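Local coordinates for DUF115 domain-containing protein (Magnetospirillum magneticum AMB-1, PDB 5MU5) that is probably a flagellin glycosyltransferase of the Maf family, attaching sugars to flagellin and so taking part in the formation of bacterial flagella, at residues 544-549 / 587-592; 552-557 / 634-639; 563-568 / 620-625; 640-643 / 649-652. One frame throughout, in Å; residues are numbered along the deposited sequence.

Contact 1 of 4, residues 544-549 / 587-592; sequences EDWPRS and PTVAQF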
loop_
_atom_site.group_PDB
_atom_site.type_symbol
_atom_site.label_atom_id
_atom_site.label_comp_id
_atom_site.label_asym_id
_atom_site.label_seq_id
_atom_site.Cartn_x
_atom_site.Cartn_y
_atom_site.Cartn_z
ATOM N N GLU A 544 -19.640 -15.988 10.870
ATOM C CA GLU A 544 -20.359 -14.771 10.519
ATOM C C GLU A 544 -21.120 -14.942 9.202
ATOM O O GLU A 544 -20.692 -15.692 8.317
ATOM C CB GLU A 544 -19.378 -13.612 10.402
ATOM C CG GLU A 544 -20.033 -12.239 10.404
ATOM C CD GLU A 544 -19.023 -11.109 10.363
ATOM O OE1 GLU A 544 -17.961 -11.214 11.022
ATOM O OE2 GLU A 544 -19.289 -10.106 9.669
ATOM N N ASP A 545 -22.266 -14.268 9.098
ATOM C CA ASP A 545 -23.040 -14.243 7.861
ATOM C C ASP A 545 -22.397 -13.155 6.973
ATOM O O ASP A 545 -22.670 -11.966 7.122
ATOM C CB ASP A 545 -24.518 -13.954 8.151
ATOM C CG ASP A 545 -25.383 -14.023 6.904
ATOM O OD1 ASP A 545 -24.824 -14.034 5.783
ATOM O OD2 ASP A 545 -26.622 -14.055 7.032
ATOM N N TRP A 546 -21.535 -13.582 6.058
ATOM C CA TRP A 546 -20.714 -12.670 5.268
ATOM C C TRP A 546 -21.518 -11.747 4.347
ATOM O O TRP A 546 -21.334 -10.534 4.394
ATOM C CB TRP A 546 -19.630 -13.453 4.499
ATOM C CG TRP A 546 -18.805 -14.355 5.431
ATOM C CD1 TRP A 546 -18.805 -15.724 5.473
ATOM C CD2 TRP A 546 -17.923 -13.922 6.472
ATOM N NE1 TRP A 546 -17.953 -16.167 6.465
ATOM C CE2 TRP A 546 -17.407 -15.081 7.097
ATOM C CE3 TRP A 546 -17.521 -12.664 6.942
ATOM C CZ2 TRP A 546 -16.507 -15.017 8.162
ATOM C CZ3 TRP A 546 -16.618 -12.602 7.994
ATOM C CH2 TRP A 546 -16.127 -13.774 8.597
ATOM N N PRO A 547 -22.411 -12.308 3.513
ATOM C CA PRO A 547 -23.124 -11.402 2.637
ATOM C C PRO A 547 -23.940 -10.391 3.422
ATOM O O PRO A 547 -24.056 -9.229 3.014
ATOM C CB PRO A 547 -24.030 -12.327 1.809
ATOM C CG PRO A 547 -24.055 -13.630 2.525
ATOM C CD PRO A 547 -22.748 -13.717 3.244
ATOM N N ARG A 548 -24.474 -10.822 4.558
ATOM C CA ARG A 548 -25.287 -9.944 5.377
ATOM C C ARG A 548 -24.464 -8.756 5.881
ATOM O O ARG A 548 -24.908 -7.610 5.769
ATOM C CB ARG A 548 -25.928 -10.718 6.522
ATOM C CG ARG A 548 -26.978 -9.925 7.255
ATOM C CD ARG A 548 -27.660 -10.745 8.336
ATOM N NE ARG A 548 -28.356 -9.854 9.260
ATOM C CZ ARG A 548 -29.189 -10.242 10.217
ATOM N NH1 ARG A 548 -29.463 -11.528 10.406
ATOM N NH2 ARG A 548 -29.759 -9.327 10.992
ATOM N N SER A 549 -23.264 -9.025 6.396
ATOM C CA SER A 549 -22.330 -7.973 6.812
ATOM C C SER A 549 -21.999 -6.983 5.695
ATOM O O SER A 549 -21.855 -5.785 5.925
ATOM C CB SER A 549 -20.995 -8.591 7.213
ATOM O OG SER A 549 -21.175 -9.629 8.149
ATOM N N PRO A 587 -9.124 -4.557 9.327
ATOM C CA PRO A 587 -10.340 -4.438 8.535
ATOM C C PRO A 587 -11.189 -5.708 8.568
ATOM O O PRO A 587 -10.650 -6.810 8.609
ATOM C CB PRO A 587 -9.819 -4.172 7.113
ATOM C CG PRO A 587 -8.386 -3.784 7.260
ATOM C CD PRO A 587 -7.901 -4.432 8.515
ATOM N N THR A 588 -12.506 -5.545 8.561
ATOM C CA THR A 588 -13.410 -6.670 8.459
ATOM C C THR A 588 -13.433 -7.188 7.023
ATOM O O THR A 588 -13.005 -6.497 6.078
ATOM C CB THR A 588 -14.859 -6.266 8.795
ATOM O OG1 THR A 588 -15.266 -5.212 7.919
ATOM C CG2 THR A 588 -15.002 -5.808 10.265
ATOM N N VAL A 589 -13.969 -8.390 6.858
ATOM C CA VAL A 589 -14.202 -8.946 5.536
ATOM C C VAL A 589 -15.081 -8.008 4.697
ATOM O O VAL A 589 -14.779 -7.724 3.536
ATOM C CB VAL A 589 -14.835 -10.342 5.667
ATOM C CG1 VAL A 589 -15.381 -10.851 4.349
ATOM C CG2 VAL A 589 -13.807 -11.310 6.235
ATOM N N ALA A 590 -16.170 -7.519 5.282
ATOM C CA ALA A 590 -17.056 -6.584 4.586
ATOM C C ALA A 590 -16.295 -5.371 4.062
ATOM O O ALA A 590 -16.464 -4.960 2.922
ATOM C CB ALA A 590 -18.180 -6.138 5.505
ATOM N N GLN A 591 -15.424 -4.822 4.890
ATOM C CA GLN A 591 -14.648 -3.670 4.476
ATOM C C GLN A 591 -13.682 -3.980 3.346
ATOM O O GLN A 591 -13.494 -3.170 2.449
ATOM C CB GLN A 591 -13.886 -3.109 5.660
ATOM C CG GLN A 591 -14.769 -2.322 6.581
ATOM C CD GLN A 591 -14.054 -1.950 7.853
ATOM O OE1 GLN A 591 -13.254 -2.728 8.376
ATOM N NE2 GLN A 591 -14.347 -0.753 8.369
ATOM N N PHE A 592 -13.028 -5.128 3.417
ATOM C CA PHE A 592 -12.154 -5.531 2.335
ATOM C C PHE A 592 -12.926 -5.703 1.054
ATOM O O PHE A 592 -12.430 -5.369 -0.009
ATOM C CB PHE A 592 -11.445 -6.844 2.626
ATOM C CG PHE A 592 -10.191 -6.690 3.403
ATOM C CD1 PHE A 592 -9.124 -6.012 2.860
ATOM C CD2 PHE A 592 -10.066 -7.253 4.664
ATOM C CE1 PHE A 592 -7.950 -5.875 3.565
ATOM C CE2 PHE A 592 -8.902 -7.128 5.379
ATOM C CZ PHE A 592 -7.841 -6.439 4.828
HETATM O O HOH W 1 -17.455 -8.620 7.555
#

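Contact 2 of 4, residues 552-557 / 634-639; sequences TLLGEC and RVMTLQ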
loop_
_atom_site.group_PDB
_atom_site.type_symbol
_atom_site.label_atom_id
_atom_site.label_comp_id
_atom_site.label_asym_id
_atom_site.label_seq_id
_atom_site.Cartn_x
_atom_site.Cartn_y
_atom_site.Cartn_z
ATOM N N THR A 552 -25.124 -4.905 4.740
ATOM C CA THR A 552 -25.306 -3.951 5.835
ATOM C C THR A 552 -24.357 -2.753 5.680
ATOM O O THR A 552 -24.762 -1.590 5.801
ATOM C CB THR A 552 -25.067 -4.669 7.187
ATOM O OG1 THR A 552 -26.107 -5.636 7.388
ATOM C CG2 THR A 552 -25.055 -3.692 8.362
ATOM N N LEU A 553 -23.089 -3.040 5.412
ATOM C CA LEU A 553 -22.101 -1.985 5.195
ATOM C C LEU A 553 -22.479 -1.098 3.994
ATOM O O LEU A 553 -22.388 0.130 4.045
ATOM C CB LEU A 553 -20.696 -2.586 4.999
ATOM C CG LEU A 553 -19.546 -1.581 4.824
ATOM C CD1 LEU A 553 -19.522 -0.522 5.929
ATOM C CD2 LEU A 553 -18.205 -2.284 4.738
ATOM N N LEU A 554 -22.888 -1.737 2.912
ATOM C CA LEU A 554 -23.272 -1.025 1.711
ATOM C C LEU A 554 -24.451 -0.117 2.004
ATOM O O LEU A 554 -24.480 1.023 1.555
ATOM C CB LEU A 554 -23.638 -2.013 0.610
ATOM C CG LEU A 554 -22.461 -2.769 -0.005
ATOM C CD1 LEU A 554 -22.976 -3.820 -0.980
ATOM C CD2 LEU A 554 -21.518 -1.801 -0.706
ATOM N N GLY A 555 -25.416 -0.634 2.761
ATOM C CA GLY A 555 -26.574 0.146 3.143
ATOM C C GLY A 555 -26.164 1.393 3.901
ATOM O O GLY A 555 -26.720 2.470 3.678
ATOM N N GLU A 556 -25.181 1.255 4.792
ATOM C CA GLU A 556 -24.715 2.387 5.607
ATOM C C GLU A 556 -24.006 3.455 4.756
ATOM O O GLU A 556 -24.130 4.647 5.031
ATOM C CB GLU A 556 -23.833 1.900 6.780
ATOM C CG GLU A 556 -24.623 1.155 7.862
ATOM C CD GLU A 556 -23.755 0.425 8.896
ATOM O OE1 GLU A 556 -22.519 0.321 8.701
ATOM O OE2 GLU A 556 -24.313 -0.065 9.916
ATOM N N CYS A 557 -23.312 3.034 3.700
ATOM C CA CYS A 557 -22.675 3.983 2.776
ATOM C C CYS A 557 -23.686 4.696 1.898
ATOM O O CYS A 557 -23.487 5.854 1.556
ATOM C CB CYS A 557 -21.669 3.281 1.868
ATOM S SG CYS A 557 -20.323 2.472 2.750
ATOM N N ARG A 634 -26.631 -0.662 -5.251
ATOM C CA ARG A 634 -27.636 -1.689 -5.570
ATOM C C ARG A 634 -27.043 -2.849 -6.391
ATOM O O ARG A 634 -27.249 -4.023 -6.065
ATOM C CB ARG A 634 -28.823 -1.055 -6.317
ATOM C CG ARG A 634 -29.853 -2.048 -6.817
ATOM C CD ARG A 634 -31.141 -1.386 -7.289
ATOM N NE ARG A 634 -32.156 -2.424 -7.497
ATOM C CZ ARG A 634 -32.255 -3.200 -8.579
ATOM N NH1 ARG A 634 -31.418 -3.056 -9.606
ATOM N NH2 ARG A 634 -33.204 -4.133 -8.633
ATOM N N VAL A 635 -26.333 -2.523 -7.465
ATOM C CA VAL A 635 -25.659 -3.542 -8.260
ATOM C C VAL A 635 -24.645 -4.344 -7.405
ATOM O O VAL A 635 -24.584 -5.567 -7.497
ATOM C CB VAL A 635 -24.947 -2.917 -9.484
ATOM C CG1 VAL A 635 -23.970 -3.901 -10.124
ATOM C CG2 VAL A 635 -25.973 -2.437 -10.504
ATOM N N MET A 636 -23.868 -3.660 -6.575
ATOM C CA MET A 636 -22.902 -4.330 -5.715
ATOM C C MET A 636 -23.602 -5.272 -4.727
ATOM O O MET A 636 -23.140 -6.382 -4.465
ATOM C CB MET A 636 -22.078 -3.315 -4.924
ATOM C CG MET A 636 -21.148 -2.476 -5.774
ATOM S SD MET A 636 -20.232 -1.248 -4.821
ATOM C CE MET A 636 -18.971 -2.287 -4.081
ATOM N N THR A 637 -24.710 -4.802 -4.173
ATOM C CA THR A 637 -25.507 -5.567 -3.244
ATOM C C THR A 637 -25.957 -6.874 -3.886
ATOM O O THR A 637 -25.790 -7.946 -3.309
ATOM C CB THR A 637 -26.728 -4.732 -2.805
ATOM O OG1 THR A 637 -26.279 -3.653 -1.972
ATOM C CG2 THR A 637 -27.757 -5.579 -2.061
ATOM N N LEU A 638 -26.519 -6.775 -5.085
ATOM C CA LEU A 638 -26.999 -7.956 -5.797
ATOM C C LEU A 638 -25.879 -8.887 -6.188
ATOM O O LEU A 638 -26.064 -10.094 -6.173
ATOM C CB LEU A 638 -27.777 -7.558 -7.047
ATOM C CG LEU A 638 -29.101 -6.871 -6.740
ATOM C CD1 LEU A 638 -29.606 -6.202 -8.007
ATOM C CD2 LEU A 638 -30.123 -7.856 -6.176
ATOM N N GLN A 639 -24.724 -8.332 -6.547
ATOM C CA GLN A 639 -23.575 -9.163 -6.951
ATOM C C GLN A 639 -23.035 -9.971 -5.784
ATOM O O GLN A 639 -22.711 -11.155 -5.915
ATOM C CB GLN A 639 -22.467 -8.304 -7.559
ATOM C CG GLN A 639 -22.782 -7.905 -8.984
ATOM C CD GLN A 639 -21.612 -7.285 -9.709
ATOM O OE1 GLN A 639 -20.556 -7.062 -9.134
ATOM N NE2 GLN A 639 -21.806 -6.989 -10.994
#

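Contact 3 of 4, residues 563-568 / 620-625; sequences DHVGDS and EFWEII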
loop_
_atom_site.group_PDB
_atom_site.type_symbol
_atom_site.label_atom_id
_atom_site.label_comp_id
_atom_site.label_asym_id
_atom_site.label_seq_id
_atom_site.Cartn_x
_atom_site.Cartn_y
_atom_site.Cartn_z
ATOM N N ASP A 563 -27.487 11.380 3.470
ATOM C CA ASP A 563 -27.418 12.351 4.551
ATOM C C ASP A 563 -26.446 13.484 4.248
ATOM O O ASP A 563 -26.618 14.569 4.770
ATOM C CB ASP A 563 -26.997 11.675 5.866
ATOM C CG ASP A 563 -27.999 10.634 6.347
ATOM O OD1 ASP A 563 -29.199 10.743 6.016
ATOM O OD2 ASP A 563 -27.589 9.708 7.075
ATOM N N HIS A 564 -25.432 13.256 3.420
ATOM C CA HIS A 564 -24.396 14.276 3.259
ATOM C C HIS A 564 -24.118 14.760 1.846
ATOM O O HIS A 564 -23.168 15.528 1.631
ATOM C CB HIS A 564 -23.125 13.808 3.948
ATOM C CG HIS A 564 -23.333 13.521 5.396
ATOM N ND1 HIS A 564 -23.596 14.516 6.310
ATOM C CD2 HIS A 564 -23.395 12.355 6.081
ATOM C CE1 HIS A 564 -23.769 13.982 7.506
ATOM N NE2 HIS A 564 -23.661 12.672 7.393
ATOM N N VAL A 565 -24.961 14.336 0.902
ATOM C CA VAL A 565 -24.909 14.832 -0.466
ATOM C C VAL A 565 -24.779 16.351 -0.425
ATOM O O VAL A 565 -25.528 17.026 0.291
ATOM C CB VAL A 565 -26.169 14.428 -1.290
ATOM C CG1 VAL A 565 -27.464 14.830 -0.579
ATOM C CG2 VAL A 565 -26.110 15.027 -2.692
ATOM N N GLY A 566 -23.815 16.883 -1.169
ATOM C CA GLY A 566 -23.596 18.333 -1.225
ATOM C C GLY A 566 -22.493 18.824 -0.290
ATOM O O GLY A 566 -21.992 19.910 -0.482
ATOM N N ASP A 567 -22.125 18.039 0.727
ATOM C CA ASP A 567 -21.099 18.438 1.691
ATOM C C ASP A 567 -19.942 17.466 1.530
ATOM O O ASP A 567 -19.888 16.430 2.184
ATOM C CB ASP A 567 -21.669 18.472 3.130
ATOM C CG ASP A 567 -20.704 19.119 4.139
ATOM O OD1 ASP A 567 -19.474 19.175 3.862
ATOM O OD2 ASP A 567 -21.176 19.555 5.220
ATOM N N SER A 568 -19.014 17.831 0.647
ATOM C CA SER A 568 -17.940 16.940 0.195
ATOM C C SER A 568 -17.114 16.397 1.333
ATOM O O SER A 568 -16.932 15.196 1.465
ATOM C CB SER A 568 -16.982 17.646 -0.774
ATOM O OG SER A 568 -17.658 18.119 -1.916
ATOM N N GLU A 620 -27.491 20.022 -9.120
ATOM C CA GLU A 620 -28.038 19.036 -10.050
ATOM C C GLU A 620 -27.050 17.909 -10.219
ATOM O O GLU A 620 -27.445 16.754 -10.295
ATOM C CB GLU A 620 -28.324 19.639 -11.418
ATOM C CG GLU A 620 -29.400 20.710 -11.437
ATOM C CD GLU A 620 -29.529 21.398 -12.796
ATOM O OE1 GLU A 620 -29.285 20.751 -13.832
ATOM O OE2 GLU A 620 -29.904 22.588 -12.842
ATOM N N PHE A 621 -25.764 18.235 -10.271
ATOM C CA PHE A 621 -24.748 17.201 -10.423
ATOM C C PHE A 621 -24.620 16.388 -9.158
ATOM O O PHE A 621 -24.417 15.184 -9.217
ATOM C CB PHE A 621 -23.405 17.783 -10.818
ATOM C CG PHE A 621 -22.397 16.745 -11.239
ATOM C CD1 PHE A 621 -22.712 15.797 -12.187
ATOM C CD2 PHE A 621 -21.122 16.750 -10.710
ATOM C CE1 PHE A 621 -21.783 14.851 -12.580
ATOM C CE2 PHE A 621 -20.187 15.814 -11.104
ATOM C CZ PHE A 621 -20.523 14.855 -12.032
ATOM N N TRP A 622 -24.732 17.054 -8.010
ATOM C CA TRP A 622 -24.780 16.352 -6.741
ATOM C C TRP A 622 -25.940 15.342 -6.708
ATOM O O TRP A 622 -25.780 14.242 -6.214
ATOM C CB TRP A 622 -24.885 17.328 -5.569
ATOM C CG TRP A 622 -23.565 17.660 -4.944
ATOM C CD1 TRP A 622 -22.986 18.887 -4.850
ATOM C CD2 TRP A 622 -22.650 16.735 -4.334
ATOM N NE1 TRP A 622 -21.771 18.791 -4.215
ATOM C CE2 TRP A 622 -21.544 17.486 -3.875
ATOM C CE3 TRP A 622 -22.676 15.360 -4.104
ATOM C CZ2 TRP A 622 -20.471 16.908 -3.217
ATOM C CZ3 TRP A 622 -21.615 14.777 -3.451
ATOM C CH2 TRP A 622 -20.511 15.546 -3.020
ATOM N N GLU A 623 -27.109 15.720 -7.211
ATOM C CA GLU A 623 -28.241 14.794 -7.249
ATOM C C GLU A 623 -27.929 13.590 -8.174
ATOM O O GLU A 623 -28.200 12.434 -7.828
ATOM C CB GLU A 623 -29.524 15.526 -7.647
ATOM C CG GLU A 623 -30.706 14.634 -8.047
ATOM C CD GLU A 623 -31.024 13.520 -7.051
ATOM O OE1 GLU A 623 -30.793 13.676 -5.833
ATOM O OE2 GLU A 623 -31.509 12.460 -7.497
ATOM N N ILE A 624 -27.330 13.862 -9.330
ATOM C CA ILE A 624 -26.864 12.796 -10.222
ATOM C C ILE A 624 -25.921 11.827 -9.519
ATOM O O ILE A 624 -26.038 10.600 -9.666
ATOM C CB ILE A 624 -26.174 13.388 -11.453
ATOM C CG1 ILE A 624 -27.248 13.975 -12.382
ATOM C CG2 ILE A 624 -25.368 12.323 -12.195
ATOM C CD1 ILE A 624 -26.710 14.791 -13.535
ATOM N N ILE A 625 -24.966 12.378 -8.779
ATOM C CA ILE A 625 -23.996 11.569 -8.062
ATOM C C ILE A 625 -24.684 10.694 -7.011
ATOM O O ILE A 625 -24.349 9.515 -6.852
ATOM C CB ILE A 625 -22.962 12.472 -7.372
ATOM C CG1 ILE A 625 -22.037 13.049 -8.419
ATOM C CG2 ILE A 625 -22.136 11.707 -6.351
ATOM C CD1 ILE A 625 -21.279 14.236 -7.919
#

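Contact 4 of 4, residues 640-643 / 649-652; sequences VEWY and AFES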
loop_
_atom_site.group_PDB
_atom_site.type_symbol
_atom_site.label_atom_id
_atom_site.label_comp_id
_atom_site.label_asym_id
_atom_site.label_seq_id
_atom_site.Cartn_x
_atom_site.Cartn_y
_atom_site.Cartn_z
ATOM N N VAL A 640 -22.976 -9.317 -4.630
ATOM C CA VAL A 640 -22.492 -9.938 -3.411
ATOM C C VAL A 640 -23.367 -11.125 -3.014
ATOM O O VAL A 640 -22.841 -12.195 -2.689
ATOM C CB VAL A 640 -22.398 -8.894 -2.272
ATOM C CG1 VAL A 640 -22.334 -9.543 -0.896
ATOM C CG2 VAL A 640 -21.189 -7.995 -2.496
ATOM N N GLU A 641 -24.687 -10.928 -3.052
ATOM C CA GLU A 641 -25.643 -11.959 -2.656
ATOM C C GLU A 641 -25.621 -13.134 -3.618
ATOM O O GLU A 641 -25.655 -14.288 -3.204
ATOM C CB GLU A 641 -27.057 -11.381 -2.552
ATOM C CG GLU A 641 -27.232 -10.459 -1.350
ATOM C CD GLU A 641 -28.566 -9.715 -1.338
ATOM O OE1 GLU A 641 -29.346 -9.819 -2.316
ATOM O OE2 GLU A 641 -28.826 -8.994 -0.346
ATOM N N TRP A 642 -25.578 -12.826 -4.905
ATOM C CA TRP A 642 -25.412 -13.847 -5.932
ATOM C C TRP A 642 -24.084 -14.611 -5.782
ATOM O O TRP A 642 -24.035 -15.825 -5.962
ATOM C CB TRP A 642 -25.476 -13.172 -7.298
ATOM C CG TRP A 642 -25.042 -14.020 -8.433
ATOM C CD1 TRP A 642 -25.791 -14.940 -9.090
ATOM C CD2 TRP A 642 -23.757 -14.006 -9.079
ATOM N NE1 TRP A 642 -25.054 -15.514 -10.099
ATOM C CE2 TRP A 642 -23.800 -14.964 -10.109
ATOM C CE3 TRP A 642 -22.573 -13.283 -8.878
ATOM C CZ2 TRP A 642 -22.709 -15.214 -10.949
ATOM C CZ3 TRP A 642 -21.485 -13.540 -9.707
ATOM C CH2 TRP A 642 -21.567 -14.500 -10.730
ATOM N N TYR A 643 -23.009 -13.889 -5.463
ATOM C CA TYR A 643 -21.683 -14.490 -5.341
ATOM C C TYR A 643 -21.593 -15.460 -4.186
ATOM O O TYR A 643 -21.076 -16.558 -4.356
ATOM C CB TYR A 643 -20.615 -13.412 -5.181
ATOM C CG TYR A 643 -19.305 -13.887 -4.626
ATOM C CD1 TYR A 643 -18.358 -14.475 -5.440
ATOM C CD2 TYR A 643 -19.005 -13.723 -3.285
ATOM C CE1 TYR A 643 -17.145 -14.909 -4.924
ATOM C CE2 TYR A 643 -17.788 -14.131 -2.765
ATOM C CZ TYR A 643 -16.861 -14.731 -3.583
ATOM O OH TYR A 643 -15.645 -15.146 -3.065
ATOM N N ALA A 649 -20.005 -23.262 -6.523
ATOM C CA ALA A 649 -20.356 -23.781 -7.844
ATOM C C ALA A 649 -19.526 -23.226 -9.002
ATOM O O ALA A 649 -19.464 -23.848 -10.056
ATOM C CB ALA A 649 -21.836 -23.566 -8.109
ATOM N N PHE A 650 -18.892 -22.070 -8.839
ATOM C CA PHE A 650 -18.053 -21.542 -9.929
ATOM C C PHE A 650 -16.974 -22.566 -10.265
ATOM O O PHE A 650 -16.254 -23.000 -9.381
ATOM C CB PHE A 650 -17.384 -20.212 -9.560
ATOM C CG PHE A 650 -18.349 -19.099 -9.281
ATOM C CD1 PHE A 650 -19.136 -18.573 -10.303
ATOM C CD2 PHE A 650 -18.458 -18.560 -8.000
ATOM C CE1 PHE A 650 -20.027 -17.538 -10.049
ATOM C CE2 PHE A 650 -19.344 -17.522 -7.741
ATOM C CZ PHE A 650 -20.131 -17.016 -8.765
ATOM N N GLU A 651 -16.880 -22.964 -11.529
ATOM C CA GLU A 651 -15.876 -23.944 -11.960
ATOM C C GLU A 651 -14.452 -23.389 -11.967
ATOM O O GLU A 651 -13.498 -24.149 -11.828
ATOM C CB GLU A 651 -16.227 -24.480 -13.345
ATOM C CG GLU A 651 -17.494 -25.323 -13.358
ATOM C CD GLU A 651 -18.066 -25.550 -14.753
ATOM O OE1 GLU A 651 -17.650 -24.857 -15.709
ATOM O OE2 GLU A 651 -18.956 -26.419 -14.894
ATOM N N SER A 652 -14.311 -22.076 -12.158
ATOM C CA SER A 652 -13.000 -21.419 -12.154
ATOM C C SER A 652 -13.129 -19.903 -12.024
ATOM O O SER A 652 -14.222 -19.337 -12.150
ATOM C CB SER A 652 -12.233 -21.725 -13.439
ATOM O OG SER A 652 -12.658 -20.869 -14.486
#

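Contact 1 of 4, residues 544-549 / 587-592
The indole of W546 meets V589 obliquely through CZ3 and CE3: CG2 of V589 lies 3.6 Å from CZ3 of W546, and CG1 of V589 reaches CE3 of the same ring. One face of the indole carries the carbonyl O of E544, 3.3 Å above the plane and displaced toward the rim. NE1 of W546 is hydrogen-bonded to the carbonyl O of W541. The side chains of W546 and V589 cross at about a right angle, and the indole swings across to the valine because its CG stands anti to the carbonyl carbon (chi1 -53°).

Further along, small groups bring the backbones together. CB of A590 sits 3.7 Å from the carbonyl O of S549, with the CA atoms of S549 and A590 only 5.9 Å apart. Polar linkage is indirect: a water accepts from A590 N at 2.8 Å and donates to OE2 of E544 at 3.2 Å, serving an N-H in the first turn of its helix. OG of S549 also donates to that carboxylate, though the very short modelled distance is doubtful.

T588 and Q591 answer each other, Q591 N donating to T588 OG1 at 3.1 Å and T588 N to a lone pair of Q591 OE1 at 2.9 Å. This is a capping box, and it opens helix 589-609 beside the start of helix 546-564 in the Maf helical bundle.

Contact 2 of 4, residues 552-557 / 634-639
L554 and T637 slide past each other in opposite directions, a largely apolar meeting of helices 546-564 and 618-646 within the Maf helical bundle. The leucine leaves its helix toward its partner and does most of the reaching. Its CG stands anti to the carbonyl carbon and the chain then runs on extended (chi2 174°), which carries CD1 into the angle between M636 and T637, 3.8 Å from the backbone N of T637. On the M636 side the same methyl lies 4.1 Å from CB of M636, so it touches the root of the methionine. The methionine side chain, bent at chi3 (78°), also touches T597 and L598 of helix 589-609 and L242 of helix 242-257.

The contact thus illustrates how one branched side chain can span two helices whose nearest CA atoms, those of L554 and T637, remain 7.1 Å apart. No hydrogen bond crosses it. The threonine hydroxyl is nevertheless provided for, since T637 OG1 is bonded to the carbonyl O of I633 one turn back in its own helix. The hydroxyl can therefore sit against hydrocarbon, and OG1 of T637 lies 3.5 Å from CD1 of L554 and 4.0 Å from its CB.

Contact 3 of 4, residues 563-568 / 620-625
D567 N donates to the carbonyl O of H564 at 2.9 Å, closing a type II beta turn that lays its glycine flat on the indole of W622. The turn joins helices 546-564 and 568-579 of the Maf helical bundle, and W622 comes up to it from helix 618-646. G566 CA stands 3.4 Å from the centroid of the five-membered ring of W622, 8° off the normal, a CH-pi contact over the face. G566 N lies over the same face, 3.4 Å from CD2 of W622. I625 CD1, from the tryptophan's own helix, lies over the opposite face toward the rim, and L571 of helix 568-579 also touches the indole.

V565 slides past the tryptophan, its CG2 3.7 Å from W622 CE3 and 3.6 Å from the carbonyl O of W622. The indole lies beneath the turn with chi1 at -96°, away from the usual staggered positions. An alanine in place of W622 is likely to leave the underside of the turn without its platform, opening a gap between G566 and I625. NE1 of W622 is buried without a partner in the model, and at the ring's edge, near its plane, S568 OG approaches to 3.3 Å from W622 CZ2.

Contact 4 of 4, residues 640-643 / 649-652
Y643 and F650 stand with their CA atoms 9.2 Å apart, the first near the end of helix 618-646 and the second on the loop beyond it, extended at psi 125°, so that the F650 ring has to span most of the gap. F650 reaches back toward the helix and meets two aromatic neighbours on adjoining parts of its rim. Its edge is turned to the face of the six-membered ring of W642, in an offset edge-to-face stack with centroids 5.2 Å apart and planes at 68°. CE1 and CZ of F650 do the touching, each 3.5 Å from CH2 of W642. On Y643 the phenylalanine crosses at about a right angle, CE2 of F650 lying 3.9 Å from CD1 of Y643. The carbonyl O of Y643 also comes to the phenylalanine's rim, near its plane, 3.9 Å from CE2 of F650. W642 holds its CG anti to the backbone N (chi1 168°), which throws the indole out to meet the returning loop. A serine in place of F650 would probably leave the W642 face without its edge partner and let the loop come away from the helix.

S652 then caps helix 653-661 through weak bonds from E654 N and E655 N. That helix packs on F650 through E655 and L656, and on W642 through K659 and V660, while helix 242-257 lies against Y643 through T249 and R250.

How the contacts relate
All four contacts belong to one helical bundle, yet they differ in depth. Contacts 1, 2 and 4 are buried, whereas contact 3 lies at the surface. Helix 546-564 serves contacts 1 and 2, and contact 3 uses the turn that follows it; helix 618-646 serves contacts 2, 3 and 4, with the centres of contacts 2 and 3 about 19 Å apart. Contacts 1 and 2 touch through L553 and A590, and contacts 1 and 4 through P547 and V640. No direct hydrogen bond crosses any of them. Contact 1 adds a bridging water, contact 2 sets a leucine against a methionine and a threonine hydroxyl, contact 3 sets backbone on an indole, and contact 4 brings aromatic rings together.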